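PDB 3C2G: beta-catenin homolog sys-1 from Caenorhabditis elegans, which acts as a Wnt-pathway transcription coregulator that directly binds the TCF factor POP-1 to activate or repress target genes. Local coordinates for residues D275-F280 with V311-A316; D284-I289 with K306-V311; N493-I498 with K540-Y545. One frame throughout, in Å; residues are numbered along the deposited sequence.

How the contacts relate
Contacts 1 and 2 are neighbours in the middle of the armadillo domain, their centres about 9 Å apart, and they share Val311, which faces helix 274-282 in contact 1 and helix 285-292 in contact 2. The ring of Phe280 bridges them, touching Val311 as well as Ile289 and Leu307. Along the chain, 284-289 and 306-311 both fall within the span from 275 to 316. The bound POP-1 peptide reaches this region, pairing with Asp313 of contact 1 and packing on Leu309 and Gln310 of contact 2. Contact 3 lies toward the C-terminal end, its centre about 44 Å from either, with nearest atoms about 28 Å from contact 1 and 27 Å from contact 2.

Contact 1: residues D275-F280 with V311-A316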
loop_
_atom_site.group_PDB
_atom_site.type_symbol
_atom_site.label_atom_id
_atom_site.label_comp_id
_atom_site.label_asym_id
_atom_site.label_seq_id
_atom_site.Cartn_x
_atom_site.Cartn_y
_atom_site.Cartn_z
ATOM N N ASP A 275 3.352 4.404 -14.485
ATOM C CA ASP A 275 3.251 5.674 -15.185
ATOM C C ASP A 275 2.651 6.728 -14.256
ATOM O O ASP A 275 3.087 7.890 -14.257
ATOM C CB ASP A 275 2.418 5.544 -16.468
ATOM C CG ASP A 275 3.189 4.872 -17.618
ATOM O OD1 ASP A 275 4.290 5.358 -17.978
ATOM O OD2 ASP A 275 2.686 3.857 -18.164
ATOM N N ALA A 276 1.676 6.307 -13.446
ATOM C CA ALA A 276 1.002 7.199 -12.523
ATOM C C ALA A 276 1.936 7.674 -11.414
ATOM O O ALA A 276 2.024 8.878 -11.162
ATOM C CB ALA A 276 -0.230 6.530 -11.940
ATOM N N ILE A 277 2.638 6.741 -10.766
ATOM C CA ILE A 277 3.565 7.104 -9.683
ATOM C C ILE A 277 4.739 7.940 -10.193
ATOM O O ILE A 277 5.203 8.836 -9.488
ATOM C CB ILE A 277 4.045 5.887 -8.810
ATOM C CG1 ILE A 277 5.144 5.091 -9.518
ATOM C CG2 ILE A 277 2.848 5.000 -8.394
ATOM C CD1 ILE A 277 5.708 3.952 -8.710
ATOM N N ASP A 278 5.193 7.679 -11.421
ATOM C CA ASP A 278 6.233 8.524 -12.042
ATOM C C ASP A 278 5.705 9.926 -12.351
ATOM O O ASP A 278 6.421 10.915 -12.163
ATOM C CB ASP A 278 6.872 7.862 -13.273
ATOM C CG ASP A 278 7.993 6.875 -12.896
ATOM O OD1 ASP A 278 9.025 7.309 -12.336
ATOM O OD2 ASP A 278 7.846 5.660 -13.155
ATOM N N GLY A 279 4.446 10.021 -12.778
ATOM C CA GLY A 279 3.806 11.331 -12.975
ATOM C C GLY A 279 3.743 12.135 -11.687
ATOM O O GLY A 279 4.011 13.332 -11.668
ATOM N N PHE A 280 3.403 11.454 -10.602
ATOM C CA PHE A 280 3.294 12.056 -9.291
ATOM C C PHE A 280 4.662 12.566 -8.810
ATOM O O PHE A 280 4.794 13.694 -8.292
ATOM C CB PHE A 280 2.702 11.014 -8.333
ATOM C CG PHE A 280 2.524 11.501 -6.924
ATOM C CD1 PHE A 280 1.587 12.482 -6.623
ATOM C CD2 PHE A 280 3.283 10.958 -5.891
ATOM C CE1 PHE A 280 1.416 12.920 -5.319
ATOM C CE2 PHE A 280 3.115 11.385 -4.577
ATOM C CZ PHE A 280 2.180 12.371 -4.292
ATOM N N VAL A 311 4.850 4.817 -3.653
ATOM C CA VAL A 311 5.476 5.441 -4.825
ATOM C C VAL A 311 7.010 5.263 -4.842
ATOM O O VAL A 311 7.693 5.819 -5.711
ATOM C CB VAL A 311 5.134 6.972 -4.932
ATOM C CG1 VAL A 311 3.618 7.199 -4.942
ATOM C CG2 VAL A 311 5.795 7.783 -3.808
ATOM N N SER A 312 7.523 4.492 -3.884
ATOM C CA SER A 312 8.947 4.413 -3.609
ATOM C C SER A 312 9.767 3.727 -4.710
ATOM O O SER A 312 10.958 3.986 -4.844
ATOM C CB SER A 312 9.184 3.719 -2.267
ATOM O OG SER A 312 8.736 2.380 -2.303
ATOM N N ASP A 313 9.129 2.862 -5.491
ATOM C CA ASP A 313 9.807 2.182 -6.582
ATOM C C ASP A 313 9.863 2.983 -7.896
ATOM O O ASP A 313 10.273 2.464 -8.931
ATOM C CB ASP A 313 9.229 0.776 -6.789
ATOM C CG ASP A 313 7.723 0.781 -7.088
ATOM O OD1 ASP A 313 6.932 1.429 -6.352
ATOM O OD2 ASP A 313 7.320 0.100 -8.061
ATOM N N ALA A 314 9.499 4.257 -7.854
ATOM C CA ALA A 314 9.468 5.073 -9.061
ATOM C C ALA A 314 10.869 5.394 -9.602
ATOM O O ALA A 314 11.756 5.835 -8.863
ATOM C CB ALA A 314 8.699 6.340 -8.812
ATOM N N LYS A 315 11.057 5.190 -10.904
ATOM C CA LYS A 315 12.341 5.471 -11.540
ATOM C C LYS A 315 12.638 6.971 -11.537
ATOM O O LYS A 315 13.818 7.367 -11.469
ATOM C CB LYS A 315 12.398 4.887 -12.962
ATOM C CG LYS A 315 12.691 3.356 -13.022
ATOM C CD LYS A 315 12.253 2.764 -14.380
ATOM C CE LYS A 315 13.175 1.626 -14.840
ATOM N NZ LYS A 315 12.944 0.328 -14.118
ATOM N N ALA A 316 11.582 7.797 -11.581
ATOM C CA ALA A 316 11.736 9.262 -11.488
ATOM C C ALA A 316 12.407 9.732 -10.193
ATOM O O ALA A 316 12.931 10.839 -10.139
ATOM C CB ALA A 316 10.415 9.963 -11.678
#
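Ile277 lays its side chain over Val311 and Ala314, where the chain turns after helix 298-311. With CG1 set between the backbone N and the carbonyl carbon (chi1 79°) and the chain extended beyond, CD1 arrives 3.8 Å from Ala314 CB and 3.7 Å from Asp313 OD1. Its CB meets Val311 CG1 at 4.1 Å, the two side chains running alongside in opposite senses. Phe280 CD2 touches the same methyl at 3.9 Å, roughly at right angles to the Ile277 approach, and compact, branched Val311 suits both. The type I turn from Val311 to Ala314 directs the small CB of Ala314 at the helix. Asp278 supplies the polar link: its OD1 accepts a hydrogen bond from Ala316 N (2.7 Å, 155°), met nearly end-on, at the start of a 3-10 segment. Were this aspartate an alanine, the Ala316 N-H would probably lose its acceptor and the 3-10 turn its polar tie to helix 274-282. Asp313 OD1 forms a salt bridge with a basic side chain of the bound POP-1 peptide; a basic peptide side chain also packs on Ile277. Helix 274-282 and the turn that follows helix 298-311 thus line part of the armadillo-domain surface that binds the TCF peptide.

Contact 2: residues D284-I289 with K306-V311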
loop_
_atom_site.group_PDB
_atom_site.type_symbol
_atom_site.label_atom_id
_atom_site.label_comp_id
_atom_site.label_asym_id
_atom_site.label_seq_id
_atom_site.Cartn_x
_atom_site.Cartn_y
_atom_site.Cartn_z
ATOM N N ASP A 284 6.407 16.650 -8.171
ATOM C CA ASP A 284 6.950 16.998 -6.853
ATOM C C ASP A 284 6.136 16.439 -5.686
ATOM O O ASP A 284 6.150 16.971 -4.572
ATOM C CB ASP A 284 7.199 18.505 -6.739
ATOM C CG ASP A 284 8.503 18.918 -7.406
ATOM O OD1 ASP A 284 9.378 18.040 -7.585
ATOM O OD2 ASP A 284 8.657 20.108 -7.758
ATOM N N GLY A 285 5.460 15.332 -5.962
ATOM C CA GLY A 285 4.633 14.684 -4.976
ATOM C C GLY A 285 5.373 14.305 -3.710
ATOM O O GLY A 285 4.865 14.506 -2.605
ATOM N N VAL A 286 6.581 13.774 -3.876
ATOM C CA VAL A 286 7.358 13.260 -2.751
ATOM C C VAL A 286 7.782 14.402 -1.835
ATOM O O VAL A 286 7.681 14.296 -0.599
ATOM C CB VAL A 286 8.560 12.398 -3.232
ATOM C CG1 VAL A 286 9.579 12.187 -2.119
ATOM C CG2 VAL A 286 8.064 11.052 -3.761
ATOM N N GLY A 287 8.230 15.499 -2.434
ATOM C CA GLY A 287 8.483 16.723 -1.684
ATOM C C GLY A 287 7.239 17.222 -0.952
ATOM O O GLY A 287 7.319 17.671 0.191
ATOM N N ALA A 288 6.091 17.149 -1.615
ATOM C CA ALA A 288 4.829 17.577 -1.027
ATOM C C ALA A 288 4.474 16.739 0.207
ATOM O O ALA A 288 4.189 17.277 1.272
ATOM C CB ALA A 288 3.725 17.518 -2.059
ATOM N N ILE A 289 4.509 15.424 0.066
ATOM C CA ILE A 289 4.235 14.545 1.191
ATOM C C ILE A 289 5.139 14.828 2.392
ATOM O O ILE A 289 4.659 14.939 3.519
ATOM C CB ILE A 289 4.357 13.070 0.793
ATOM C CG1 ILE A 289 3.303 12.727 -0.260
ATOM C CG2 ILE A 289 4.177 12.167 2.004
ATOM C CD1 ILE A 289 3.529 11.372 -0.882
ATOM N N LYS A 306 2.449 5.946 4.244
ATOM C CA LYS A 306 1.797 4.889 3.448
ATOM C C LYS A 306 1.869 5.193 1.945
ATOM O O LYS A 306 2.203 4.321 1.146
ATOM C CB LYS A 306 0.334 4.761 3.876
ATOM C CG LYS A 306 -0.414 3.538 3.354
ATOM C CD LYS A 306 -1.935 3.718 3.588
ATOM C CE LYS A 306 -2.776 2.451 3.275
ATOM N NZ LYS A 306 -2.465 1.778 1.966
ATOM N N LEU A 307 1.565 6.434 1.574
ATOM C CA LEU A 307 1.650 6.868 0.199
ATOM C C LEU A 307 3.106 6.944 -0.314
ATOM O O LEU A 307 3.381 6.588 -1.453
ATOM C CB LEU A 307 0.924 8.212 0.024
ATOM C CG LEU A 307 0.828 8.784 -1.400
ATOM C CD1 LEU A 307 0.099 7.857 -2.378
ATOM C CD2 LEU A 307 0.213 10.195 -1.411
ATOM N N LEU A 308 4.024 7.410 0.528
ATOM C CA LEU A 308 5.441 7.387 0.211
ATOM C C LEU A 308 5.878 5.972 -0.116
ATOM O O LEU A 308 6.535 5.747 -1.126
ATOM C CB LEU A 308 6.275 7.934 1.363
ATOM C CG LEU A 308 6.337 9.457 1.458
ATOM C CD1 LEU A 308 7.137 9.878 2.680
ATOM C CD2 LEU A 308 6.932 10.058 0.208
ATOM N N LEU A 309 5.494 5.020 0.727
ATOM C CA LEU A 309 5.805 3.627 0.485
ATOM C C LEU A 309 5.350 3.235 -0.924
ATOM O O LEU A 309 6.095 2.627 -1.680
ATOM C CB LEU A 309 5.123 2.746 1.536
ATOM C CG LEU A 309 5.420 1.249 1.472
ATOM C CD1 LEU A 309 6.931 0.979 1.659
ATOM C CD2 LEU A 309 4.569 0.431 2.471
ATOM N N GLN A 310 4.135 3.632 -1.282
ATOM C CA GLN A 310 3.508 3.163 -2.490
ATOM C C GLN A 310 4.215 3.655 -3.737
ATOM O O GLN A 310 4.165 3.000 -4.762
ATOM C CB GLN A 310 2.067 3.641 -2.512
ATOM C CG GLN A 310 1.178 2.884 -3.468
ATOM C CD GLN A 310 -0.253 3.402 -3.438
ATOM O OE1 GLN A 310 -0.827 3.584 -2.357
ATOM N NE2 GLN A 310 -0.828 3.657 -4.620
ATOM N N VAL A 311 4.850 4.817 -3.653
ATOM C CA VAL A 311 5.476 5.441 -4.825
ATOM C C VAL A 311 7.010 5.263 -4.842
ATOM O O VAL A 311 7.693 5.819 -5.711
ATOM C CB VAL A 311 5.134 6.972 -4.932
ATOM C CG1 VAL A 311 3.618 7.199 -4.942
ATOM C CG2 VAL A 311 5.795 7.783 -3.808
#
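No flat group lies between Ile289 and its partners Leu307 and Leu308; the seam is made wholly of branched aliphatic chains, and a ring that borders it is Phe280 of helix 274-282. Phe280 CE2 lies 3.7 Å from Ile289 CD1, and Phe280 CZ lies 4.1 Å from Leu307 CD2. Ile289 stands roughly perpendicular to Leu307. Its longer branch, with CG1 anti to the carbonyl carbon (chi1 -63°), brings CD1 closest to Leu307 CD2, at 3.6 Å, and also reaches Leu308. The shorter branch, CG2, presses against Leu308 CG at 3.5 Å, these two side chains pointing in opposite senses. One turn earlier, Val286 spreads its methyls: CG1 approaches Leu308 CD2 at 4.1 Å while CG2 meets Val311 CG2 at 4.0 Å. Beta-branched residues suit this helix because each offers two prongs close to the backbone, and the longer leucines reach across from the other. Phe264 of helix 251-270 and Phe348 of helix 339-352 cover Ile289 and Leu308 respectively, so the seam is buried. The axes of segments 285-289 and 306-311 approach to 10.4 Å, with 160° between their directions, a nearly antiparallel pairing characteristic of the hydrophobic interior of an armadillo superhelix.

Contact 3: residues N493-I498 with K540-Y545; sequences NLIGHI and KEVAQY
Ile495 can be followed outward from CB, which lies 3.9 Å from Tyr545 CB. At that point the side chain divides. The CG2 branch, anti to the backbone N, turns to the Tyr545 backbone, 3.6 Å from Tyr545 O and 3.7 Å from Tyr545 CB. The other branch passes through CG1, 4.2 Å from the same Tyr545 CB, and bends again at chi2 (-55°), which brings CD1 within 3.7 Å of Val542 CG2. A single isoleucine therefore spans almost a full turn of the opposite segment, from Val542 to Tyr545, and a beta-branched residue serves well because its two arms diverge near the backbone. Leu532 of helix 515-535 and Leu483 of a loop add to the apolar surroundings of Ile495, while Met533 packs on Val542.

Asn493, at the N-cap position of helix 494-507, borders this patch on its polar side. Its amide oxygen OD1 comes to Tyr545 CD1 at 4.1 Å, approaching the ring obliquely, with the amide and ring planes 47° apart. Its nitrogen ND2 lies 3.9 Å from Glu541 OE1, too far for a hydrogen bond, and instead donates to the backbone oxygen of Leu483, a satisfying partner for a buried amide. Glu541, extended beyond CG, brings its carboxylate near the amide, the planes 29° apart, without a bond, a fitting residue for a partly exposed border. The Tyr545 side chain starts toward helix 494-507, so its CB packs on Ile495 while its ring lies beside Asn493 OD1 at the exposed margin.

The join is thus apolar in the middle and polar at its margin, linking the beginning of helix 494-507 to residues 541-545. It is packing between the start of one helix and the end region of another, of the kind that builds the all-helical armadillo solenoid, here toward its C-terminal end.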
loop_
_atom_site.group_PDB
_atom_site.type_symbol
_atom_site.label_atom_id
_atom_site.label_comp_id
_atom_site.label_asym_id
_atom_site.label_seq_id
_atom_site.Cartn_x
_atom_site.Cartn_y
_atom_site.Cartn_z
ATOM N N ASN A 493 26.224 -22.157 16.450
ATOM C CA ASN A 493 26.782 -21.043 15.705
ATOM C C ASN A 493 26.100 -20.895 14.342
ATOM O O ASN A 493 25.208 -21.676 13.996
ATOM C CB ASN A 493 28.307 -21.170 15.590
ATOM C CG ASN A 493 28.747 -22.134 14.505
ATOM O OD1 ASN A 493 28.026 -23.064 14.121
ATOM N ND2 ASN A 493 29.951 -21.913 14.001
ATOM N N LEU A 494 26.531 -19.899 13.575
ATOM C CA LEU A 494 25.900 -19.559 12.306
ATOM C C LEU A 494 25.570 -20.774 11.443
ATOM O O LEU A 494 24.461 -20.866 10.911
ATOM C CB LEU A 494 26.742 -18.539 11.526
ATOM C CG LEU A 494 26.094 -17.924 10.278
ATOM C CD1 LEU A 494 24.745 -17.244 10.590
ATOM C CD2 LEU A 494 27.039 -16.950 9.580
ATOM N N ILE A 495 26.510 -21.713 11.320
ATOM C CA ILE A 495 26.273 -22.914 10.506
ATOM C C ILE A 495 25.010 -23.659 10.961
ATOM O O ILE A 495 24.182 -24.028 10.139
ATOM C CB ILE A 495 27.473 -23.920 10.491
ATOM C CG1 ILE A 495 28.834 -23.228 10.324
ATOM C CG2 ILE A 495 27.269 -24.969 9.413
ATOM C CD1 ILE A 495 28.950 -22.330 9.110
ATOM N N GLY A 496 24.885 -23.876 12.268
ATOM C CA GLY A 496 23.716 -24.543 12.851
ATOM C C GLY A 496 22.416 -23.834 12.505
ATOM O O GLY A 496 21.421 -24.474 12.149
ATOM N N HIS A 497 22.434 -22.509 12.592
ATOM C CA HIS A 497 21.285 -21.698 12.213
ATOM C C HIS A 497 20.967 -21.702 10.711
ATOM O O HIS A 497 19.795 -21.768 10.344
ATOM C CB HIS A 497 21.417 -20.279 12.773
ATOM C CG HIS A 497 21.461 -20.242 14.267
ATOM N ND1 HIS A 497 20.326 -20.316 15.045
ATOM C CD2 HIS A 497 22.504 -20.181 15.130
ATOM C CE1 HIS A 497 20.665 -20.279 16.322
ATOM N NE2 HIS A 497 21.981 -20.194 16.400
ATOM N N ILE A 498 21.986 -21.648 9.855
ATOM C CA ILE A 498 21.768 -21.756 8.415
ATOM C C ILE A 498 21.070 -23.085 8.144
ATOM O O ILE A 498 20.096 -23.143 7.383
ATOM C CB ILE A 498 23.089 -21.765 7.583
ATOM C CG1 ILE A 498 24.028 -20.585 7.895
ATOM C CG2 ILE A 498 22.812 -21.901 6.105
ATOM C CD1 ILE A 498 23.491 -19.243 7.643
ATOM N N LYS A 540 36.978 -26.984 6.946
ATOM C CA LYS A 540 36.750 -28.098 7.882
ATOM C C LYS A 540 35.495 -27.905 8.710
ATOM O O LYS A 540 34.624 -28.762 8.729
ATOM C CB LYS A 540 37.933 -28.259 8.844
ATOM C CG LYS A 540 39.031 -29.172 8.371
ATOM C CD LYS A 540 38.858 -30.594 8.890
ATOM C CE LYS A 540 39.977 -31.511 8.372
ATOM N NZ LYS A 540 39.844 -32.907 8.891
ATOM N N GLU A 541 35.438 -26.773 9.403
ATOM C CA GLU A 541 34.382 -26.454 10.351
ATOM C C GLU A 541 32.997 -26.480 9.694
ATOM O O GLU A 541 32.065 -27.065 10.242
ATOM C CB GLU A 541 34.668 -25.084 11.009
ATOM C CG GLU A 541 33.915 -24.802 12.326
ATOM C CD GLU A 541 34.184 -23.403 12.933
ATOM O OE1 GLU A 541 33.647 -23.119 14.033
ATOM O OE2 GLU A 541 34.926 -22.585 12.328
ATOM N N VAL A 542 32.873 -25.863 8.520
ATOM C CA VAL A 542 31.595 -25.835 7.816
ATOM C C VAL A 542 31.126 -27.241 7.459
ATOM O O VAL A 542 29.964 -27.596 7.686
ATOM C CB VAL A 542 31.633 -24.943 6.539
ATOM C CG1 VAL A 542 30.419 -25.189 5.678
ATOM C CG2 VAL A 542 31.697 -23.482 6.913
ATOM N N ALA A 543 32.036 -28.036 6.909
ATOM C CA ALA A 543 31.721 -29.398 6.527
ATOM C C ALA A 543 31.250 -30.209 7.722
ATOM O O ALA A 543 30.176 -30.819 7.678
ATOM C CB ALA A 543 32.907 -30.045 5.881
ATOM N N GLN A 544 32.018 -30.202 8.807
ATOM C CA GLN A 544 31.627 -31.029 9.949
ATOM C C GLN A 544 30.411 -30.481 10.698
ATOM O O GLN A 544 29.639 -31.251 11.255
ATOM C CB GLN A 544 32.811 -31.413 10.854
ATOM C CG GLN A 544 33.422 -30.301 11.672
ATOM C CD GLN A 544 34.893 -30.559 12.048
ATOM O OE1 GLN A 544 35.393 -31.691 11.963
ATOM N NE2 GLN A 544 35.586 -29.495 12.463
ATOM N N TYR A 545 30.202 -29.169 10.667
ATOM C CA TYR A 545 28.975 -28.609 11.241
ATOM C C TYR A 545 27.749 -28.723 10.320
ATOM O O TYR A 545 26.667 -28.250 10.672
ATOM C CB TYR A 545 29.174 -27.159 11.694
ATOM C CG TYR A 545 29.849 -26.997 13.037
ATOM C CD1 TYR A 545 29.108 -26.989 14.214
ATOM C CD2 TYR A 545 31.231 -26.838 13.131
ATOM C CE1 TYR A 545 29.729 -26.832 15.457
ATOM C CE2 TYR A 545 31.862 -26.682 14.361
ATOM C CZ TYR A 545 31.108 -26.678 15.517
ATOM O OH TYR A 545 31.732 -26.514 16.734
#